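Local coordinates for ribosomal RNA processing protein 6 (Trypanosoma brucei brucei, PDB 4NLB), which probably degrades and trims RNA from its 3' end as a 3'-5' exoribonuclease of the nuclear exosome, represented here by its catalytic domain, at residues Gly107-Met112 with Gln159-Leu164; Val95-His100 with Val155-Lys160; Arg4-Phe9 with Glu308-Pro313. One frame throughout, in Å; residues are numbered along the deposited sequence.

Contact 1 of 3, residues Gly107-Met112 with Gln159-Leu164; sequences GFTCLM and QKDFGL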
ATOM      1  N   GLY A 107       3.193   2.492   7.078  1.00 22.93           N
ATOM      2  CA  GLY A 107       1.813   2.273   6.665  1.00 22.10           C
ATOM      3  C   GLY A 107       1.486   0.796   6.741  1.00 24.93           C
ATOM      4  O   GLY A 107       2.394  -0.034   6.802  1.00 24.67           O
ATOM      5  N   PHE A 108       0.205   0.447   6.772  1.00 21.64           N
ATOM      6  CA  PHE A 108      -0.192  -0.964   6.836  1.00 21.63           C
ATOM      7  C   PHE A 108      -1.474  -1.235   6.052  1.00 24.61           C
ATOM      8  O   PHE A 108      -2.344  -0.355   5.979  1.00 23.14           O
ATOM      9  CB  PHE A 108      -0.332  -1.447   8.296  1.00 23.33           C
ATOM     10  CG  PHE A 108      -1.206  -0.572   9.161  1.00 25.32           C
ATOM     11  CD1 PHE A 108      -2.587  -0.727   9.167  1.00 28.20           C
ATOM     12  CD2 PHE A 108      -0.643   0.377  10.010  1.00 27.33           C
ATOM     13  CE1 PHE A 108      -3.389   0.075   9.981  1.00 29.55           C
ATOM     14  CE2 PHE A 108      -1.441   1.167  10.828  1.00 30.08           C
ATOM     15  CZ  PHE A 108      -2.806   1.020  10.803  1.00 28.86           C
ATOM     16  N   THR A 109      -1.599  -2.458   5.490  1.00 20.76           N
ATOM     17  CA  THR A 109      -2.800  -2.862   4.748  1.00 21.04           C
ATOM     18  C   THR A 109      -3.967  -2.983   5.756  1.00 26.13           C
ATOM     19  O   THR A 109      -3.814  -3.560   6.842  1.00 25.65           O
ATOM     20  CB  THR A 109      -2.561  -4.141   3.930  1.00 26.46           C
ATOM     21  OG1 THR A 109      -1.407  -3.971   3.113  1.00 32.79           O
ATOM     22  CG2 THR A 109      -3.713  -4.489   3.050  1.00 20.89           C
ATOM     23  N   CYS A 110      -5.113  -2.408   5.385  1.00 22.01           N
ATOM     24  CA  CYS A 110      -6.308  -2.386   6.192  1.00 21.91           C
ATOM     25  C   CYS A 110      -7.356  -3.395   5.787  1.00 30.05           C
ATOM     26  O   CYS A 110      -8.000  -3.994   6.651  1.00 31.61           O
ATOM     27  CB  CYS A 110      -6.877  -0.981   6.192  1.00 21.99           C
ATOM     28  SG  CYS A 110      -5.983   0.151   7.265  1.00 26.42           S
ATOM     29  N   LEU A 111      -7.568  -3.550   4.478  1.00 27.04           N
ATOM     30  CA  LEU A 111      -8.587  -4.434   3.948  1.00 26.59           C
ATOM     31  C   LEU A 111      -8.139  -5.035   2.624  1.00 29.64           C
ATOM     32  O   LEU A 111      -7.411  -4.395   1.852  1.00 27.56           O
ATOM     33  CB  LEU A 111      -9.825  -3.578   3.708  1.00 26.98           C
ATOM     34  CG  LEU A 111     -11.182  -4.065   4.183  1.00 32.50           C
ATOM     35  CD1 LEU A 111     -11.179  -4.516   5.644  1.00 31.49           C
ATOM     36  CD2 LEU A 111     -12.209  -2.990   3.968  1.00 34.80           C
ATOM     37  N   MET A 112      -8.598  -6.268   2.365  1.00 24.14           N
ATOM     38  CA  MET A 112      -8.368  -6.982   1.118  1.00 21.73           C
ATOM     39  C   MET A 112      -9.710  -7.388   0.525  1.00 25.87           C
ATOM     40  O   MET A 112     -10.521  -8.030   1.188  1.00 26.52           O
ATOM     41  CB  MET A 112      -7.457  -8.209   1.304  1.00 22.70           C
ATOM     42  CG  MET A 112      -7.181  -8.928  -0.005  1.00 24.88           C
ATOM     43  SD  MET A 112      -6.356 -10.521   0.179  1.00 28.31           S
ATOM     44  CE  MET A 112      -4.675  -9.950   0.264  1.00 24.75           C
ATOM     45  N   GLN A 159       3.856  -7.772   0.629  1.00 19.16           N
ATOM     46  CA  GLN A 159       5.157  -8.169   1.148  1.00 19.42           C
ATOM     47  C   GLN A 159       5.404  -7.547   2.515  1.00 23.46           C
ATOM     48  O   GLN A 159       5.710  -8.273   3.447  1.00 22.05           O
ATOM     49  CB  GLN A 159       6.276  -7.754   0.194  1.00 20.62           C
ATOM     50  CG  GLN A 159       6.170  -8.373  -1.174  1.00 23.65           C
ATOM     51  CD  GLN A 159       7.216  -7.826  -2.115  1.00 27.32           C
ATOM     52  OE1 GLN A 159       8.306  -7.386  -1.711  1.00 13.93           O
ATOM     53  NE2 GLN A 159       6.918  -7.880  -3.394  1.00 20.10           N
ATOM     54  N   LYS A 160       5.285  -6.215   2.635  1.00 21.81           N
ATOM     55  CA  LYS A 160       5.488  -5.490   3.898  1.00 22.90           C
ATOM     56  C   LYS A 160       4.634  -6.070   5.036  1.00 28.24           C
ATOM     57  O   LYS A 160       5.163  -6.473   6.071  1.00 30.60           O
ATOM     58  CB  LYS A 160       5.174  -4.001   3.686  1.00 25.57           C
ATOM     59  CG  LYS A 160       5.110  -3.154   4.944  1.00 32.54           C
ATOM     60  CD  LYS A 160       3.910  -2.241   4.900  1.00 39.71           C
ATOM     61  CE  LYS A 160       4.119  -1.015   4.073  1.00 38.48           C
ATOM     62  NZ  LYS A 160       2.844  -0.463   3.557  1.00 32.61           N
ATOM     63  N   ASP A 161       3.334  -6.192   4.810  1.00 23.69           N
ATOM     64  CA  ASP A 161       2.389  -6.637   5.834  1.00 22.27           C
ATOM     65  C   ASP A 161       2.227  -8.126   6.016  1.00 24.53           C
ATOM     66  O   ASP A 161       1.913  -8.554   7.123  1.00 24.66           O
ATOM     67  CB  ASP A 161       1.012  -6.012   5.559  1.00 23.17           C
ATOM     68  CG  ASP A 161       1.004  -4.500   5.736  1.00 31.87           C
ATOM     69  OD1 ASP A 161       1.377  -4.025   6.833  1.00 33.64           O
ATOM     70  OD2 ASP A 161       0.683  -3.795   4.767  1.00 35.34           O
ATOM     71  N   PHE A 162       2.371  -8.926   4.961  1.00 20.19           N
ATOM     72  CA  PHE A 162       2.016 -10.334   5.099  1.00 19.78           C
ATOM     73  C   PHE A 162       3.019 -11.358   4.632  1.00 25.49           C
ATOM     74  O   PHE A 162       2.811 -12.541   4.878  1.00 24.63           O
ATOM     75  CB  PHE A 162       0.686 -10.576   4.338  1.00 20.57           C
ATOM     76  CG  PHE A 162      -0.415  -9.569   4.576  1.00 21.16           C
ATOM     77  CD1 PHE A 162      -0.845  -9.270   5.874  1.00 24.89           C
ATOM     78  CD2 PHE A 162      -1.062  -8.962   3.511  1.00 22.38           C
ATOM     79  CE1 PHE A 162      -1.869  -8.333   6.095  1.00 26.12           C
ATOM     80  CE2 PHE A 162      -2.083  -8.021   3.731  1.00 26.01           C
ATOM     81  CZ  PHE A 162      -2.483  -7.722   5.023  1.00 25.04           C
ATOM     82  N   GLY A 163       4.038 -10.924   3.901  1.00 23.92           N
ATOM     83  CA  GLY A 163       4.981 -11.837   3.279  1.00 24.17           C
ATOM     84  C   GLY A 163       4.311 -12.585   2.138  1.00 26.74           C
ATOM     85  O   GLY A 163       4.633 -13.752   1.878  1.00 25.69           O
ATOM     86  N   LEU A 164       3.328 -11.927   1.479  1.00 22.64           N
ATOM     87  CA  LEU A 164       2.573 -12.524   0.368  1.00 21.86           C
ATOM     88  C   LEU A 164       3.162 -12.097  -0.975  1.00 24.08           C
ATOM     89  O   LEU A 164       3.606 -10.971  -1.124  1.00 22.99           O
ATOM     90  CB  LEU A 164       1.065 -12.242   0.476  1.00 21.51           C
ATOM     91  CG  LEU A 164       0.306 -12.969   1.626  1.00 25.74           C
ATOM     92  CD1 LEU A 164      -1.152 -12.496   1.710  1.00 24.58           C
ATOM     93  CD2 LEU A 164       0.376 -14.518   1.474  1.00 26.14           C
TER
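Strand 108-115 runs past the C-terminal end of helix 152-162, and the nearest CA atoms, those of Phe-108 and Asp-161, are 6.3 Å apart. This is sheet-on-helix packing inside the RNase H-like 3'-5' exonuclease fold. Asp-161 carries most of the polar contact. Its CG stands opposite its own carbonyl carbon (chi1 -67°), which brings the carboxylate up to the strand. OD2 of Asp-161 accepts two bonds from Thr-109, one from N at 2.7 Å and one from OG1, also at 2.7 Å. Both donors come from the same face of the carboxylate; the amide sits 61° out of that plane. OD1 of Asp-161 lies 3.4 Å from CB of Phe-108 and forms a salt bridge with Arg-129. The carboxylate is therefore held at both oxygens in a buried place. Phe-162 packs next to it. Its CZ meets CB of Thr-109 at 3.7 Å, and CB of Asp-161 lies over one face of its ring. Beyond Thr-109 the strand has a classic beta bulge, where Cys-110 and Leu-111 both face Glu-98. At the other end, Lys-160 reaches Gly-107 with a bent chain, and its NZ makes a weak hydrogen bond of 3.3 Å to Gly-107 O.

Contact 2 of 3, residues Val95-His100 with Val155-Lys160; sequences VDLEHH and VRWLQK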
ATOM      1  N   VAL A  95      -8.425  -8.903  -7.179  1.00 22.44           N
ATOM      2  CA  VAL A  95      -7.945  -8.503  -5.872  1.00 21.29           C
ATOM      3  C   VAL A  95      -7.675  -7.012  -5.797  1.00 27.32           C
ATOM      4  O   VAL A  95      -7.173  -6.415  -6.738  1.00 25.68           O
ATOM      5  CB  VAL A  95      -6.706  -9.342  -5.423  1.00 23.69           C
ATOM      6  CG1 VAL A  95      -6.395  -9.139  -3.937  1.00 22.82           C
ATOM      7  CG2 VAL A  95      -6.890 -10.832  -5.727  1.00 23.63           C
ATOM      8  N   ASP A  96      -8.013  -6.425  -4.648  1.00 27.12           N
ATOM      9  CA  ASP A  96      -7.733  -5.039  -4.303  1.00 27.12           C
ATOM     10  C   ASP A  96      -7.423  -4.948  -2.825  1.00 27.19           C
ATOM     11  O   ASP A  96      -7.809  -5.825  -2.046  1.00 25.10           O
ATOM     12  CB  ASP A  96      -8.858  -4.068  -4.691  1.00 29.85           C
ATOM     13  CG  ASP A  96      -8.328  -2.651  -4.851  1.00 43.71           C
ATOM     14  OD1 ASP A  96      -7.152  -2.499  -5.263  1.00 44.42           O
ATOM     15  OD2 ASP A  96      -9.067  -1.699  -4.518  1.00 52.91           O
ATOM     16  N   LEU A  97      -6.713  -3.887  -2.453  1.00 22.58           N
ATOM     17  CA  LEU A  97      -6.259  -3.614  -1.101  1.00 22.18           C
ATOM     18  C   LEU A  97      -6.585  -2.190  -0.739  1.00 25.22           C
ATOM     19  O   LEU A  97      -6.478  -1.308  -1.577  1.00 24.99           O
ATOM     20  CB  LEU A  97      -4.726  -3.814  -1.031  1.00 22.37           C
ATOM     21  CG  LEU A  97      -4.150  -5.148  -0.528  1.00 27.47           C
ATOM     22  CD1 LEU A  97      -4.595  -6.310  -1.339  1.00 28.20           C
ATOM     23  CD2 LEU A  97      -2.639  -5.110  -0.532  1.00 30.23           C
ATOM     24  N   GLU A  98      -6.968  -1.969   0.512  1.00 23.15           N
ATOM     25  CA  GLU A  98      -7.198  -0.650   1.100  1.00 23.33           C
ATOM     26  C   GLU A  98      -6.102  -0.463   2.157  1.00 26.18           C
ATOM     27  O   GLU A  98      -5.719  -1.424   2.834  1.00 24.52           O
ATOM     28  CB  GLU A  98      -8.626  -0.495   1.657  1.00 25.25           C
ATOM     29  CG  GLU A  98      -9.692  -0.365   0.568  1.00 35.15           C
ATOM     30  CD  GLU A  98      -9.462   0.659  -0.529  1.00 45.90           C
ATOM     31  OE1 GLU A  98      -8.913   1.741  -0.230  1.00 41.60           O
ATOM     32  OE2 GLU A  98      -9.842   0.387  -1.690  1.00 51.14           O
ATOM     33  N   HIS A  99      -5.529   0.734   2.226  1.00 23.86           N
ATOM     34  CA  HIS A  99      -4.358   1.003   3.068  1.00 23.70           C
ATOM     35  C   HIS A  99      -4.522   2.227   3.968  1.00 28.66           C
ATOM     36  O   HIS A  99      -5.399   3.064   3.729  1.00 27.47           O
ATOM     37  CB  HIS A  99      -3.182   1.203   2.096  1.00 23.49           C
ATOM     38  CG  HIS A  99      -1.794   1.215   2.675  1.00 26.19           C
ATOM     39  ND1 HIS A  99      -1.056   2.378   2.731  1.00 27.06           N
ATOM     40  CD2 HIS A  99      -0.998   0.181   3.045  1.00 26.64           C
ATOM     41  CE1 HIS A  99       0.130   2.030   3.204  1.00 25.99           C
ATOM     42  NE2 HIS A  99       0.211   0.723   3.405  1.00 26.13           N
ATOM     43  N   HIS A 100      -3.680   2.319   5.016  1.00 26.32           N
ATOM     44  CA  HIS A 100      -3.618   3.480   5.908  1.00 25.86           C
ATOM     45  C   HIS A 100      -2.184   3.936   5.985  1.00 30.38           C
ATOM     46  O   HIS A 100      -1.300   3.109   6.192  1.00 29.41           O
ATOM     47  CB  HIS A 100      -4.177   3.209   7.314  1.00 26.09           C
ATOM     48  CG  HIS A 100      -4.076   4.415   8.211  1.00 29.06           C
ATOM     49  ND1 HIS A 100      -4.938   5.499   8.071  1.00 30.14           N
ATOM     50  CD2 HIS A 100      -3.172   4.701   9.177  1.00 29.65           C
ATOM     51  CE1 HIS A 100      -4.547   6.387   8.972  1.00 29.20           C
ATOM     52  NE2 HIS A 100      -3.488   5.958   9.652  1.00 29.67           N
ATOM     53  N   VAL A 155       1.537  -4.828  -4.586  1.00 23.42           N
ATOM     54  CA  VAL A 155       2.628  -5.810  -4.616  1.00 23.62           C
ATOM     55  C   VAL A 155       3.558  -5.624  -3.392  1.00 26.40           C
ATOM     56  O   VAL A 155       3.913  -6.593  -2.726  1.00 25.34           O
ATOM     57  CB  VAL A 155       3.362  -5.743  -5.983  1.00 27.58           C
ATOM     58  CG1 VAL A 155       4.729  -6.418  -5.938  1.00 28.69           C
ATOM     59  CG2 VAL A 155       2.507  -6.360  -7.072  1.00 27.24           C
ATOM     60  N   ARG A 156       3.890  -4.372  -3.084  1.00 23.31           N
ATOM     61  CA  ARG A 156       4.769  -3.988  -1.979  1.00 22.71           C
ATOM     62  C   ARG A 156       4.077  -4.133  -0.619  1.00 22.54           C
ATOM     63  O   ARG A 156       4.690  -4.619   0.332  1.00 19.81           O
ATOM     64  CB  ARG A 156       5.317  -2.564  -2.209  1.00 21.41           C
ATOM     65  CG  ARG A 156       6.283  -2.506  -3.380  1.00 30.98           C
ATOM     66  CD  ARG A 156       6.533  -1.081  -3.829  1.00 38.08           C
ATOM     67  NE  ARG A 156       7.177  -1.035  -5.146  1.00 46.62           N
ATOM     68  CZ  ARG A 156       8.387  -0.532  -5.376  1.00 67.93           C
ATOM     69  NH1 ARG A 156       9.102  -0.012  -4.380  1.00 61.11           N
ATOM     70  NH2 ARG A 156       8.890  -0.538  -6.601  1.00 53.05           N
ATOM     71  N   TRP A 157       2.792  -3.751  -0.551  1.00 19.58           N
ATOM     72  CA  TRP A 157       1.957  -3.830   0.646  1.00 19.88           C
ATOM     73  C   TRP A 157       1.804  -5.289   1.091  1.00 23.96           C
ATOM     74  O   TRP A 157       1.953  -5.589   2.278  1.00 22.85           O
ATOM     75  CB  TRP A 157       0.584  -3.201   0.380  1.00 19.56           C
ATOM     76  CG  TRP A 157       0.579  -1.721   0.075  1.00 21.72           C
ATOM     77  CD1 TRP A 157       1.613  -0.840   0.214  1.00 25.00           C
ATOM     78  CD2 TRP A 157      -0.549  -0.949  -0.363  1.00 22.04           C
ATOM     79  NE1 TRP A 157       1.198   0.430  -0.116  1.00 25.33           N
ATOM     80  CE2 TRP A 157      -0.118   0.387  -0.496  1.00 26.77           C
ATOM     81  CE3 TRP A 157      -1.887  -1.264  -0.677  1.00 23.54           C
ATOM     82  CZ2 TRP A 157      -0.984   1.417  -0.904  1.00 26.60           C
ATOM     83  CZ3 TRP A 157      -2.727  -0.255  -1.127  1.00 25.04           C
ATOM     84  CH2 TRP A 157      -2.279   1.068  -1.230  1.00 25.95           C
ATOM     85  N   LEU A 158       1.577  -6.206   0.122  1.00 21.37           N
ATOM     86  CA  LEU A 158       1.421  -7.637   0.395  1.00 21.27           C
ATOM     87  C   LEU A 158       2.671  -8.222   1.072  1.00 23.72           C
ATOM     88  O   LEU A 158       2.554  -9.015   2.005  1.00 22.49           O
ATOM     89  CB  LEU A 158       1.090  -8.398  -0.894  1.00 21.55           C
ATOM     90  CG  LEU A 158      -0.333  -8.221  -1.472  1.00 25.30           C
ATOM     91  CD1 LEU A 158      -0.487  -8.993  -2.794  1.00 24.06           C
ATOM     92  CD2 LEU A 158      -1.397  -8.610  -0.447  1.00 27.31           C
ATOM     93  N   GLN A 159       3.856  -7.772   0.629  1.00 19.16           N
ATOM     94  CA  GLN A 159       5.157  -8.169   1.148  1.00 19.42           C
ATOM     95  C   GLN A 159       5.404  -7.547   2.515  1.00 23.46           C
ATOM     96  O   GLN A 159       5.710  -8.273   3.447  1.00 22.05           O
ATOM     97  CB  GLN A 159       6.276  -7.754   0.194  1.00 20.62           C
ATOM     98  CG  GLN A 159       6.170  -8.373  -1.174  1.00 23.65           C
ATOM     99  CD  GLN A 159       7.216  -7.826  -2.115  1.00 27.32           C
ATOM    100  OE1 GLN A 159       8.306  -7.386  -1.711  1.00 13.93           O
ATOM    101  NE2 GLN A 159       6.918  -7.880  -3.394  1.00 20.10           N
ATOM    102  N   LYS A 160       5.285  -6.215   2.635  1.00 21.81           N
ATOM    103  CA  LYS A 160       5.488  -5.490   3.898  1.00 22.90           C
ATOM    104  C   LYS A 160       4.634  -6.070   5.036  1.00 28.24           C
ATOM    105  O   LYS A 160       5.163  -6.473   6.071  1.00 30.60           O
ATOM    106  CB  LYS A 160       5.174  -4.001   3.686  1.00 25.57           C
ATOM    107  CG  LYS A 160       5.110  -3.154   4.944  1.00 32.54           C
ATOM    108  CD  LYS A 160       3.910  -2.241   4.900  1.00 39.71           C
ATOM    109  CE  LYS A 160       4.119  -1.015   4.073  1.00 38.48           C
ATOM    110  NZ  LYS A 160       2.844  -0.463   3.557  1.00 32.61           N
TER
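His-99 and Trp-157 stack face to face. The imidazole lies over the five-membered ring of the indole, with centroids 3.9 Å apart and planes only 4° from parallel. The six-membered ring is used too. CB of His-99 makes a CH-pi contact with it, 3.6 Å from its centroid and close to the ring normal. The imidazole reaches this place because CG of His-99 is turned opposite to the backbone N (chi1 -168°). The edge of the imidazole meets the end of Lys-160, whose NZ lies near the ring plane and 2.9 Å from NE2 of His-99. Leu-97, two residues earlier on the strand, meets the indole at its edge instead: its CB is 3.8 Å from CE3 of Trp-157. Its CD2 then touches CD2 of Leu-158 at 3.7 Å. Further out, Thr-109 packs on Trp-157, and Met-112 and Phe-148 pack on Leu-158. Lys-160 NZ also gives a weak hydrogen bond to Gln-106 O. The axes of segments 95-100 and 155-160 pass 9.8 Å apart at 69°, so the helix lies across this face of the sheet. Glu-98 points to the other side. Together with Asp-96, Asp-154 and Asp-222 it forms a cluster of acids, consistent with the metal-binding site of a DEDD-family exonuclease.

Contact 3 of 3, residues Arg4-Phe9 with Glu308-Pro313; sequences RPQLTF and EADDSP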
ATOM      1  N   ARG A   4      -5.378   2.972  16.784  1.00 37.52           N
ATOM      2  CA  ARG A   4      -3.941   2.673  16.599  1.00 35.16           C
ATOM      3  C   ARG A   4      -3.804   1.150  16.479  1.00 34.08           C
ATOM      4  O   ARG A   4      -3.302   0.516  17.413  1.00 32.26           O
ATOM      5  CB  ARG A   4      -3.035   3.211  17.720  1.00 33.47           C
ATOM      6  CG  ARG A   4      -2.746   4.690  17.628  1.00 38.99           C
ATOM      7  CD  ARG A   4      -1.500   5.070  18.379  1.00 42.05           C
ATOM      8  NE  ARG A   4      -0.275   4.716  17.661  1.00 45.54           N
ATOM      9  CZ  ARG A   4       0.207   5.381  16.614  1.00 56.16           C
ATOM     10  NH1 ARG A   4      -0.459   6.413  16.108  1.00 28.92           N
ATOM     11  NH2 ARG A   4       1.351   5.013  16.058  1.00 49.45           N
ATOM     12  N   PRO A   5      -4.260   0.544  15.341  1.00 27.56           N
ATOM     13  CA  PRO A   5      -4.204  -0.921  15.211  1.00 26.84           C
ATOM     14  C   PRO A   5      -2.825  -1.554  15.422  1.00 31.38           C
ATOM     15  O   PRO A   5      -2.790  -2.699  15.864  1.00 31.66           O
ATOM     16  CB  PRO A   5      -4.762  -1.179  13.804  1.00 27.63           C
ATOM     17  CG  PRO A   5      -5.611  -0.004  13.510  1.00 31.46           C
ATOM     18  CD  PRO A   5      -4.907   1.152  14.161  1.00 27.51           C
ATOM     19  N   GLN A   6      -1.708  -0.826  15.161  1.00 28.15           N
ATOM     20  CA  GLN A   6      -0.312  -1.324  15.345  1.00 29.03           C
ATOM     21  C   GLN A   6      -0.085  -1.928  16.748  1.00 35.38           C
ATOM     22  O   GLN A   6       0.714  -2.859  16.905  1.00 35.77           O
ATOM     23  CB  GLN A   6       0.723  -0.203  15.169  1.00 30.15           C
ATOM     24  CG  GLN A   6       0.543   0.629  13.941  1.00 42.52           C
ATOM     25  CD  GLN A   6      -0.169   1.899  14.261  1.00 42.68           C
ATOM     26  OE1 GLN A   6      -1.351   1.901  14.572  1.00 37.07           O
ATOM     27  NE2 GLN A   6       0.522   3.000  14.123  1.00 27.70           N
ATOM     28  N   LEU A   7      -0.766  -1.358  17.758  1.00 31.86           N
ATOM     29  CA  LEU A   7      -0.718  -1.793  19.151  1.00 32.45           C
ATOM     30  C   LEU A   7      -1.279  -3.210  19.324  1.00 36.71           C
ATOM     31  O   LEU A   7      -0.915  -3.885  20.275  1.00 37.02           O
ATOM     32  CB  LEU A   7      -1.453  -0.789  20.077  1.00 32.89           C
ATOM     33  CG  LEU A   7      -0.937   0.681  20.151  1.00 37.44           C
ATOM     34  CD1 LEU A   7      -1.599   1.417  21.275  1.00 38.61           C
ATOM     35  CD2 LEU A   7       0.554   0.763  20.411  1.00 39.55           C
ATOM     36  N   THR A   8      -2.142  -3.661  18.396  1.00 34.11           N
ATOM     37  CA  THR A   8      -2.767  -4.993  18.410  1.00 34.22           C
ATOM     38  C   THR A   8      -1.946  -5.987  17.581  1.00 37.40           C
ATOM     39  O   THR A   8      -2.322  -7.159  17.510  1.00 37.53           O
ATOM     40  CB  THR A   8      -4.224  -4.959  17.835  1.00 43.08           C
ATOM     41  OG1 THR A   8      -4.186  -4.978  16.398  1.00 42.53           O
ATOM     42  CG2 THR A   8      -5.067  -3.788  18.352  1.00 40.67           C
ATOM     43  N   PHE A   9      -0.893  -5.521  16.891  1.00 33.69           N
ATOM     44  CA  PHE A   9      -0.097  -6.393  16.027  1.00 33.99           C
ATOM     45  C   PHE A   9       0.629  -7.458  16.838  1.00 43.38           C
ATOM     46  O   PHE A   9       1.066  -7.187  17.957  1.00 44.06           O
ATOM     47  CB  PHE A   9       0.881  -5.601  15.115  1.00 34.49           C
ATOM     48  CG  PHE A   9       0.282  -4.728  14.028  1.00 34.29           C
ATOM     49  CD1 PHE A   9      -1.100  -4.686  13.816  1.00 36.01           C
ATOM     50  CD2 PHE A   9       1.098  -3.967  13.199  1.00 35.55           C
ATOM     51  CE1 PHE A   9      -1.651  -3.885  12.805  1.00 35.90           C
ATOM     52  CE2 PHE A   9       0.547  -3.162  12.191  1.00 37.77           C
ATOM     53  CZ  PHE A   9      -0.824  -3.136  11.995  1.00 35.34           C
ATOM     54  N   GLU A 308      10.169   6.329  15.681  1.00 31.02           N
ATOM     55  CA  GLU A 308      10.071   5.986  17.113  1.00 31.96           C
ATOM     56  C   GLU A 308       8.607   5.900  17.617  1.00 32.93           C
ATOM     57  O   GLU A 308       8.303   5.057  18.445  1.00 32.73           O
ATOM     58  CB  GLU A 308      10.929   6.954  17.974  1.00 33.88           C
ATOM     59  CG  GLU A 308      10.619   6.979  19.473  1.00 50.75           C
ATOM     60  CD  GLU A 308      11.098   5.826  20.340  1.00 89.09           C
ATOM     61  OE1 GLU A 308      10.740   4.658  20.055  1.00 92.13           O
ATOM     62  OE2 GLU A 308      11.771   6.101  21.361  1.00 88.14           O
ATOM     63  N   ALA A 309       7.719   6.770  17.127  1.00 28.20           N
ATOM     64  CA  ALA A 309       6.323   6.793  17.571  1.00 27.53           C
ATOM     65  C   ALA A 309       5.429   5.946  16.679  1.00 30.26           C
ATOM     66  O   ALA A 309       4.256   5.745  17.003  1.00 30.33           O
ATOM     67  CB  ALA A 309       5.820   8.232  17.609  1.00 27.60           C
ATOM     68  N   ASP A 310       5.987   5.443  15.559  1.00 26.70           N
ATOM     69  CA  ASP A 310       5.293   4.676  14.511  1.00 25.66           C
ATOM     70  C   ASP A 310       4.116   5.482  13.920  1.00 31.12           C
ATOM     71  O   ASP A 310       2.979   5.007  13.863  1.00 31.20           O
ATOM     72  CB  ASP A 310       4.889   3.264  14.953  1.00 27.11           C
ATOM     73  CG  ASP A 310       4.494   2.369  13.796  1.00 32.04           C
ATOM     74  OD1 ASP A 310       4.922   2.649  12.657  1.00 32.87           O
ATOM     75  OD2 ASP A 310       3.783   1.370  14.034  1.00 35.45           O
ATOM     76  N   ASP A 311       4.414   6.735  13.524  1.00 27.24           N
ATOM     77  CA  ASP A 311       3.492   7.667  12.889  1.00 26.85           C
ATOM     78  C   ASP A 311       4.168   8.148  11.620  1.00 31.05           C
ATOM     79  O   ASP A 311       5.386   8.006  11.498  1.00 31.42           O
ATOM     80  CB  ASP A 311       3.247   8.872  13.812  1.00 29.01           C
ATOM     81  CG  ASP A 311       1.956   8.842  14.598  1.00 38.90           C
ATOM     82  OD1 ASP A 311       1.160   7.907  14.395  1.00 37.86           O
ATOM     83  OD2 ASP A 311       1.749   9.748  15.426  1.00 48.66           O
ATOM     84  N   SER A 312       3.414   8.738  10.684  1.00 27.04           N
ATOM     85  CA  SER A 312       4.040   9.288   9.492  1.00 26.31           C
ATOM     86  C   SER A 312       4.673  10.628   9.896  1.00 32.29           C
ATOM     87  O   SER A 312       4.208  11.253  10.870  1.00 32.60           O
ATOM     88  CB  SER A 312       3.017   9.491   8.380  1.00 29.00           C
ATOM     89  OG  SER A 312       2.191  10.623   8.594  1.00 33.28           O
ATOM     90  N   PRO A 313       5.726  11.098   9.193  1.00 29.44           N
ATOM     91  CA  PRO A 313       6.322  12.405   9.557  1.00 28.91           C
ATOM     92  C   PRO A 313       5.297  13.558   9.662  1.00 31.94           C
ATOM     93  O   PRO A 313       5.372  14.330  10.617  1.00 32.63           O
ATOM     94  CB  PRO A 313       7.395  12.619   8.480  1.00 30.45           C
ATOM     95  CG  PRO A 313       7.750  11.222   8.022  1.00 34.77           C
ATOM     96  CD  PRO A 313       6.431  10.486   8.044  1.00 30.72           C
TER
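Arg-4 reaches across to the turn that follows helix 289-309 and makes the main bonds of the contact with Asp-310 and Asp-311. Its chain bends at chi3, and the guanidinium meets both residues at its edge. NH1 of Arg-4 forms a salt bridge with OD1 of Asp-311 at 2.8 Å, a fairly straight bond (155° at the hydrogen) on the syn side of the carboxylate. The two flat groups are steeply turned, 71° apart. NH2 of Arg-4 bonds to the backbone O of Asp-310 at 2.7 Å, from 58° above the carbonyl plane. Pro-5 starts a short 3-10 turn and packs on Phe-108 and Leu-126. Gln-6 follows: its NE2 lies 3.2 Å from the same Asp-310 O, a weak and doubtful hydrogen bond, since Arg-4 NH2 crowds it, and its CG lies 3.3 Å from Asp-310 OD2. The other oxygen of that carboxylate, OD1, is bonded by Asn-15 and by the backbone N of Tyr-105. Thr-8 closes the turn, with OG1 bonded to Pro-5 O at 2.7 Å. Phe-9 lays one ring face over CA of Gln-6 and makes a cation-pi contact with Arg-129. Thus the N-terminal segment is tied to the HRDC domain. Most of the tie is polar and lies at the surface: one arginine joins a carboxylate and a carbonyl just past a helix C-terminus. The partial negative charge of such a helix end would probably add to the pull on the guanidinium.

Contacts 1 and 2 are neighbours, with centres 5 Å apart. They share helix 152-162, including Gln-159 and Lys-160, and use adjacent antiparallel strands, 108-115 and 92-100, of the six-stranded mixed sheet. Together they seat one helix on the sheet of the exonuclease domain. Contact 3 lies farther out, its centre about 14 Å from that of contact 1 and 17 Å from that of contact 2. Along the chain it closes a loop that contains both other contacts. Phe-108 links contact 1 to contact 3 by packing on Pro-5, Gln-6 and Phe-9. The N-terminal segment thus touches both domains and bridges them.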